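Local coordinates for protein superoxide dismutase (Chaetomium thermophilum, PDB 4BR6) that catalyses the dismutation of superoxide to hydrogen peroxide and molecular oxygen, using a bound manganese ion and probably protecting the cell from oxidative damage, at residues P16-S19 with A20-E24; G70-N73 with H74-W78. All coordinates share one frame; numbering follows the deposited sequence.

Contact 1. Residues P16-S19 with A20-E24; sequences PYIS and ARIME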
ATOM      1  N   PRO B  16      35.589  -7.158   5.509  1.00 17.15           N
ATOM      2  CA  PRO B  16      34.705  -8.321   5.392  1.00 18.85           C
ATOM      3  C   PRO B  16      33.221  -8.052   5.665  1.00 17.82           C
ATOM      4  O   PRO B  16      32.446  -9.001   5.692  1.00 20.99           O
ATOM      5  CB  PRO B  16      35.253  -9.263   6.465  1.00 19.75           C
ATOM      6  CG  PRO B  16      35.762  -8.344   7.531  1.00 21.27           C
ATOM      7  CD  PRO B  16      36.265  -7.113   6.820  1.00 19.14           C
ATOM      8  N   TYR B  17      32.819  -6.804   5.858  1.00 19.12           N
ATOM      9  CA  TYR B  17      31.438  -6.542   6.284  1.00 22.27           C
ATOM     10  C   TYR B  17      30.426  -6.677   5.152  1.00 16.29           C
ATOM     11  O   TYR B  17      29.381  -7.316   5.315  1.00 20.83           O
ATOM     12  CB  TYR B  17      31.354  -5.187   6.977  1.00 14.17           C
ATOM     13  CG  TYR B  17      32.365  -5.138   8.088  1.00 20.27           C
ATOM     14  CD1 TYR B  17      32.220  -5.926   9.213  1.00 20.25           C
ATOM     15  CD2 TYR B  17      33.501  -4.354   7.982  1.00 20.96           C
ATOM     16  CE1 TYR B  17      33.160  -5.902  10.222  1.00 20.88           C
ATOM     17  CE2 TYR B  17      34.442  -4.326   8.981  1.00 19.64           C
ATOM     18  CZ  TYR B  17      34.275  -5.099  10.096  1.00 24.83           C
ATOM     19  OH  TYR B  17      35.234  -5.056  11.090  1.00 27.27           O
ATOM     20  N   ILE B  18      30.739  -6.077   4.014  1.00 17.76           N
ATOM     21  CA  ILE B  18      29.971  -6.282   2.804  1.00 16.11           C
ATOM     22  C   ILE B  18      30.953  -6.701   1.704  1.00 22.19           C
ATOM     23  O   ILE B  18      31.958  -6.035   1.489  1.00 18.07           O
ATOM     24  CB  ILE B  18      29.234  -4.997   2.383  1.00 19.24           C
ATOM     25  CG1 ILE B  18      28.369  -4.455   3.532  1.00 13.97           C
ATOM     26  CG2 ILE B  18      28.377  -5.265   1.149  1.00 16.35           C
ATOM     27  CD1 ILE B  18      27.792  -3.062   3.272  1.00 15.57           C
ATOM     28  N   SER B  19      30.648  -7.796   1.008  1.00 18.25           N
ATOM     29  CA  SER B  19      31.537  -8.353  -0.001  1.00 19.42           C
ATOM     30  C   SER B  19      31.668  -7.443  -1.230  1.00 18.25           C
ATOM     31  O   SER B  19      30.784  -6.638  -1.530  1.00 16.61           O
ATOM     32  CB  SER B  19      31.043  -9.735  -0.429  1.00 18.18           C
ATOM     33  OG  SER B  19      29.867  -9.622  -1.197  1.00 17.46           O
ATOM     34  N   ALA B  20      32.785  -7.580  -1.934  1.00 17.14           N
ATOM     35  CA  ALA B  20      33.064  -6.783  -3.117  1.00 14.63           C
ATOM     36  C   ALA B  20      32.076  -7.098  -4.228  1.00 15.66           C
ATOM     37  O   ALA B  20      31.723  -6.222  -5.025  1.00 15.85           O
ATOM     38  CB  ALA B  20      34.474  -7.050  -3.593  1.00 19.32           C
ATOM     39  N   ARG B  21      31.635  -8.348  -4.303  1.00 16.83           N
ATOM     40  CA  ARG B  21      30.678  -8.710  -5.339  1.00 18.52           C
ATOM     41  C   ARG B  21      29.342  -8.001  -5.099  1.00 16.22           C
ATOM     42  O   ARG B  21      28.739  -7.479  -6.037  1.00 17.13           O
ATOM     43  CB  ARG B  21      30.491 -10.230  -5.448  1.00 20.32           C
ATOM     44  CG  ARG B  21      29.542 -10.657  -6.575  1.00 21.33           C
ATOM     45  CD  ARG B  21      29.929 -10.056  -7.928  1.00 22.12           C
ATOM     46  NE  ARG B  21      29.291 -10.728  -9.071  1.00 21.06           N
ATOM     47  CZ  ARG B  21      29.410 -10.330 -10.338  1.00 20.65           C
ATOM     48  NH1 ARG B  21      30.121  -9.258 -10.647  1.00 28.16           N
ATOM     49  NH2 ARG B  21      28.807 -11.000 -11.309  1.00 22.03           N
ATOM     50  N   ILE B  22      28.886  -7.972  -3.847  1.00 13.85           N
ATOM     51  CA  ILE B  22      27.648  -7.289  -3.512  1.00 16.70           C
ATOM     52  C   ILE B  22      27.756  -5.821  -3.889  1.00 15.38           C
ATOM     53  O   ILE B  22      26.920  -5.306  -4.627  1.00 18.01           O
ATOM     54  CB  ILE B  22      27.301  -7.429  -2.021  1.00 17.32           C
ATOM     55  CG1 ILE B  22      26.853  -8.864  -1.725  1.00 19.06           C
ATOM     56  CG2 ILE B  22      26.204  -6.428  -1.616  1.00 19.73           C
ATOM     57  CD1 ILE B  22      26.629  -9.180  -0.262  1.00 15.61           C
ATOM     58  N   MET B  23      28.799  -5.160  -3.397  1.00 15.29           N
ATOM     59  CA  MET B  23      29.008  -3.744  -3.660  1.00 17.24           C
ATOM     60  C   MET B  23      29.043  -3.485  -5.167  1.00 17.38           C
ATOM     61  O   MET B  23      28.387  -2.573  -5.663  1.00 14.47           O
ATOM     62  CB  MET B  23      30.306  -3.255  -3.018  1.00 13.88           C
ATOM     63  CG  MET B  23      30.288  -3.171  -1.491  1.00 14.93           C
ATOM     64  SD  MET B  23      29.040  -2.061  -0.782  1.00 17.82           S
ATOM     65  CE  MET B  23      29.406  -0.513  -1.608  1.00 12.15           C
ATOM     66  N   GLU B  24      29.801  -4.303  -5.891  1.00 18.58           N
ATOM     67  CA  GLU B  24      29.925  -4.165  -7.342  1.00 17.58           C
ATOM     68  C   GLU B  24      28.572  -4.210  -8.050  1.00 18.49           C
ATOM     69  O   GLU B  24      28.237  -3.315  -8.838  1.00 16.40           O
ATOM     70  CB  GLU B  24      30.840  -5.255  -7.919  1.00 17.00           C
ATOM     71  CG  GLU B  24      30.830  -5.312  -9.456  1.00 25.28           C
ATOM     72  CD  GLU B  24      31.940  -6.167 -10.027  1.00 26.24           C
ATOM     73  OE1 GLU B  24      31.898  -7.399  -9.824  1.00 24.30           O
ATOM     74  OE2 GLU B  24      32.848  -5.606 -10.679  1.00 33.49           O
TER

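Contact 2. Residues G70-N73 with H74-W78; sequences GHLN and HTLFW. With MN3 (manganese (III) ion), chain I.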
ATOM      1  N   GLY B  70      14.978   5.053  -5.906  1.00 16.02           N
ATOM      2  CA  GLY B  70      16.182   4.238  -5.910  1.00 15.95           C
ATOM      3  C   GLY B  70      17.448   5.065  -6.060  1.00 16.46           C
ATOM      4  O   GLY B  70      18.434   4.848  -5.356  1.00 16.53           O
ATOM      5  N   HIS B  71      17.409   6.020  -6.983  1.00 18.89           N
ATOM      6  CA  HIS B  71      18.526   6.922  -7.211  1.00 13.59           C
ATOM      7  C   HIS B  71      18.907   7.665  -5.917  1.00 17.51           C
ATOM      8  O   HIS B  71      20.060   7.612  -5.486  1.00 16.02           O
ATOM      9  CB  HIS B  71      18.178   7.921  -8.316  1.00 17.21           C
ATOM     10  CG  HIS B  71      19.306   8.837  -8.675  1.00 17.94           C
ATOM     11  ND1 HIS B  71      20.603   8.397  -8.834  1.00 16.62           N
ATOM     12  CD2 HIS B  71      19.331  10.171  -8.899  1.00 19.19           C
ATOM     13  CE1 HIS B  71      21.377   9.419  -9.144  1.00 16.70           C
ATOM     14  NE2 HIS B  71      20.630  10.507  -9.192  1.00 21.24           N
ATOM     15  N   LEU B  72      17.940   8.348  -5.299  1.00 15.74           N
ATOM     16  CA  LEU B  72      18.197   9.124  -4.073  1.00 18.09           C
ATOM     17  C   LEU B  72      18.709   8.264  -2.924  1.00 15.92           C
ATOM     18  O   LEU B  72      19.638   8.645  -2.207  1.00 17.09           O
ATOM     19  CB  LEU B  72      16.929   9.850  -3.589  1.00 15.30           C
ATOM     20  CG  LEU B  72      16.971  10.465  -2.171  1.00 22.01           C
ATOM     21  CD1 LEU B  72      18.065  11.527  -2.004  1.00 18.85           C
ATOM     22  CD2 LEU B  72      15.620  11.050  -1.782  1.00 19.92           C
ATOM     23  N   ASN B  73      18.056   7.130  -2.725  1.00 12.35           N
ATOM     24  CA  ASN B  73      18.319   6.287  -1.574  1.00 13.44           C
ATOM     25  C   ASN B  73      19.674   5.668  -1.645  1.00 12.91           C
ATOM     26  O   ASN B  73      20.398   5.648  -0.657  1.00 13.90           O
ATOM     27  CB  ASN B  73      17.288   5.171  -1.461  1.00 13.38           C
ATOM     28  CG  ASN B  73      15.924   5.677  -1.103  1.00 13.35           C
ATOM     29  OD1 ASN B  73      15.766   6.775  -0.573  1.00 14.49           O
ATOM     30  ND2 ASN B  73      14.926   4.866  -1.370  1.00 13.38           N
ATOM     31  N   HIS B  74      20.021   5.146  -2.810  1.00 15.41           N
ATOM     32  CA  HIS B  74      21.343   4.564  -2.980  1.00 16.69           C
ATOM     33  C   HIS B  74      22.428   5.623  -2.969  1.00 14.70           C
ATOM     34  O   HIS B  74      23.521   5.376  -2.458  1.00 15.71           O
ATOM     35  CB  HIS B  74      21.408   3.747  -4.253  1.00 13.98           C
ATOM     36  CG  HIS B  74      20.530   2.543  -4.217  1.00 12.81           C
ATOM     37  ND1 HIS B  74      19.183   2.608  -4.479  1.00 17.17           N
ATOM     38  CD2 HIS B  74      20.795   1.260  -3.896  1.00 13.37           C
ATOM     39  CE1 HIS B  74      18.658   1.401  -4.359  1.00 14.10           C
ATOM     40  NE2 HIS B  74      19.616   0.565  -4.011  1.00 18.46           N
ATOM     41  N   THR B  75      22.137   6.789  -3.533  1.00 16.51           N
ATOM     42  CA  THR B  75      23.098   7.885  -3.497  1.00 15.00           C
ATOM     43  C   THR B  75      23.498   8.183  -2.067  1.00 14.84           C
ATOM     44  O   THR B  75      24.686   8.212  -1.745  1.00 16.85           O
ATOM     45  CB  THR B  75      22.561   9.159  -4.149  1.00 17.21           C
ATOM     46  OG1 THR B  75      22.514   8.956  -5.567  1.00 15.11           O
ATOM     47  CG2 THR B  75      23.477  10.346  -3.845  1.00 18.75           C
ATOM     48  N   LEU B  76      22.511   8.416  -1.209  1.00 12.97           N
ATOM     49  CA  LEU B  76      22.789   8.654   0.203  1.00 18.56           C
ATOM     50  C   LEU B  76      23.445   7.452   0.887  1.00 15.75           C
ATOM     51  O   LEU B  76      24.310   7.627   1.733  1.00 17.58           O
ATOM     52  CB  LEU B  76      21.511   9.007   0.954  1.00 18.25           C
ATOM     53  CG  LEU B  76      20.816  10.303   0.555  1.00 16.77           C
ATOM     54  CD1 LEU B  76      19.549  10.440   1.385  1.00 20.15           C
ATOM     55  CD2 LEU B  76      21.702  11.503   0.745  1.00 14.63           C
ATOM     56  N   PHE B  77      23.018   6.241   0.534  1.00 12.87           N
ATOM     57  CA  PHE B  77      23.578   5.016   1.111  1.00 13.99           C
ATOM     58  C   PHE B  77      25.108   4.966   0.942  1.00 16.81           C
ATOM     59  O   PHE B  77      25.835   4.804   1.913  1.00 17.65           O
ATOM     60  CB  PHE B  77      22.938   3.775   0.471  1.00 14.19           C
ATOM     61  CG  PHE B  77      23.242   2.476   1.183  1.00 15.06           C
ATOM     62  CD1 PHE B  77      23.221   2.384   2.569  1.00 13.86           C
ATOM     63  CD2 PHE B  77      23.515   1.325   0.456  1.00 19.38           C
ATOM     64  CE1 PHE B  77      23.489   1.188   3.199  1.00 14.97           C
ATOM     65  CE2 PHE B  77      23.782   0.125   1.099  1.00 13.37           C
ATOM     66  CZ  PHE B  77      23.764   0.059   2.458  1.00 12.63           C
ATOM     67  N   TRP B  78      25.593   5.120  -0.287  1.00 15.78           N
ATOM     68  CA  TRP B  78      27.025   5.062  -0.532  1.00 15.97           C
ATOM     69  C   TRP B  78      27.767   6.106   0.283  1.00 18.24           C
ATOM     70  O   TRP B  78      28.861   5.847   0.795  1.00 16.81           O
ATOM     71  CB  TRP B  78      27.349   5.296  -2.006  1.00 18.19           C
ATOM     72  CG  TRP B  78      26.588   4.481  -2.981  1.00 12.53           C
ATOM     73  CD1 TRP B  78      26.081   4.921  -4.148  1.00 11.87           C
ATOM     74  CD2 TRP B  78      26.255   3.086  -2.896  1.00 12.55           C
ATOM     75  NE1 TRP B  78      25.444   3.909  -4.793  1.00 15.33           N
ATOM     76  CE2 TRP B  78      25.528   2.770  -4.048  1.00 14.66           C
ATOM     77  CE3 TRP B  78      26.484   2.087  -1.956  1.00 17.21           C
ATOM     78  CZ2 TRP B  78      25.036   1.495  -4.297  1.00 12.82           C
ATOM     79  CZ3 TRP B  78      25.999   0.820  -2.205  1.00 13.72           C
ATOM     80  CH2 TRP B  78      25.285   0.536  -3.363  1.00 12.91           C
TER
HETATM   81 MN   MN3 I 301      19.512  -1.508  -2.814  1.00 15.88          MN
HETATM   82  O   HOH W   1      17.046  -1.544  -3.334  1.00 33.99           O

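Contact 1. Residues P16-S19 with A20-E24
Ile18, the last residue before the helix cap, sends its CG2 methyl to the first turn of helix 20-50. That branch sits 3.7 Å from CG2 of Ile22, methyl against methyl. The same Ile18 CG2 also meets the sulfur of Met23, SD, at 3.8 Å; bends at chi2 (-60°) and chi3 (-55°) fold the Met23 chain so that SD comes onto Ile18, which it crosses at about a right angle. Ser19 follows at the N-cap position and serves the helix with two acceptors. Its OG, turned between the backbone N and the carbonyl carbon (chi1 71°), accepts from the N-H of Ile22 at 3.3 Å. Its carbonyl O takes a nearly straight bond from Met23 N at 3.1 Å, the first i to i+4 bond of the helix. OG is also wrapped by the Ile22 side chain, with CG1 3.2 Å away, so the capping oxygen lies against hydrocarbon. On the outer side of the turn, Arg21 NH1 forms a salt bridge with Glu24 OE1 at 2.7 Å, meeting the carboxylate from above its plane; Arg21 NE makes another with Glu171 of the second subunit. Glu15 accepts from Ala20 N, and Leu168 and Gln169 of helix 167-170 pack on Ile22. The backbone N-H groups of Ala20 and Ile22 are thus met by glutamate and serine oxygens, which probably suits the partial positive charge of the helix start, while Ile18, Ile22 and Met23 make a buried apolar side and Arg21 reaches across the subunit interface.

Contact 2. Residues G70-N73 with H74-W78
His74 holds CG anti to its carbonyl carbon, beside its own backbone N (chi1 -66°), which folds the imidazole back along the helix until ND1 points at the carbonyl O of Gly70; Thr75, with OG1 likewise anti to its carbonyl carbon (chi1 -72°), turns its hydroxyl back on His71 O. To the helical bond from His74 N to Gly70 O, 3.0 Å, the ring adds a second donor, ND1, at 2.5 Å, short enough that the exact length is doubtful; the two arrive from opposite faces of the carbonyl plane. The oxygen lies nearly in the imidazole plane, which, with the metal bond, probably holds the ring's rotation; His74 NE2 lies 2.4 Å from the manganese. This is the metal site of the iron/manganese superoxide dismutase fold: His74 of helix 61-79 is joined by His26, Asp160 and His164, with a water 2.5 Å from the manganese ion. His71 O is gripped in the same double fashion, by Thr75 N and, from above the carbonyl plane, by Thr75 OG1 at 2.8 Å. OG1 also stands over one face of the His71 ring, whose ND1 is bonded to His31. A valine in place of Thr75 would probably leave His71 O without its second donor and take the hydroxyl away from the His71 ring face. One residue further along, Leu72 CD1 meets Leu76 CD1 at 3.9 Å, and Leu72 also packs on Thr55 of the third subunit.

Contact 1 opens helix 20-50 with its centre about 16 Å from the chain centre, whereas that of contact 2, in the C-terminal half of helix 61-79, is about 5 Å from it. Both are partly buried, but Arg21 is exposed in contact 1 and no touching residue of contact 2 is. The two helices belong to the alpha-hairpin domain and touch here through Met23 CE and Trp78 CZ3, at 3.7 Å. At the helix start, a side-chain oxygen of 16-19 receives a backbone N-H; in contact 2 the roles reverse, and side chains of 74-78 donate to main-chain carbonyls. A salt bridge marks the outer contact, whereas the inner one supplies a metal ligand. Each borders a different subunit.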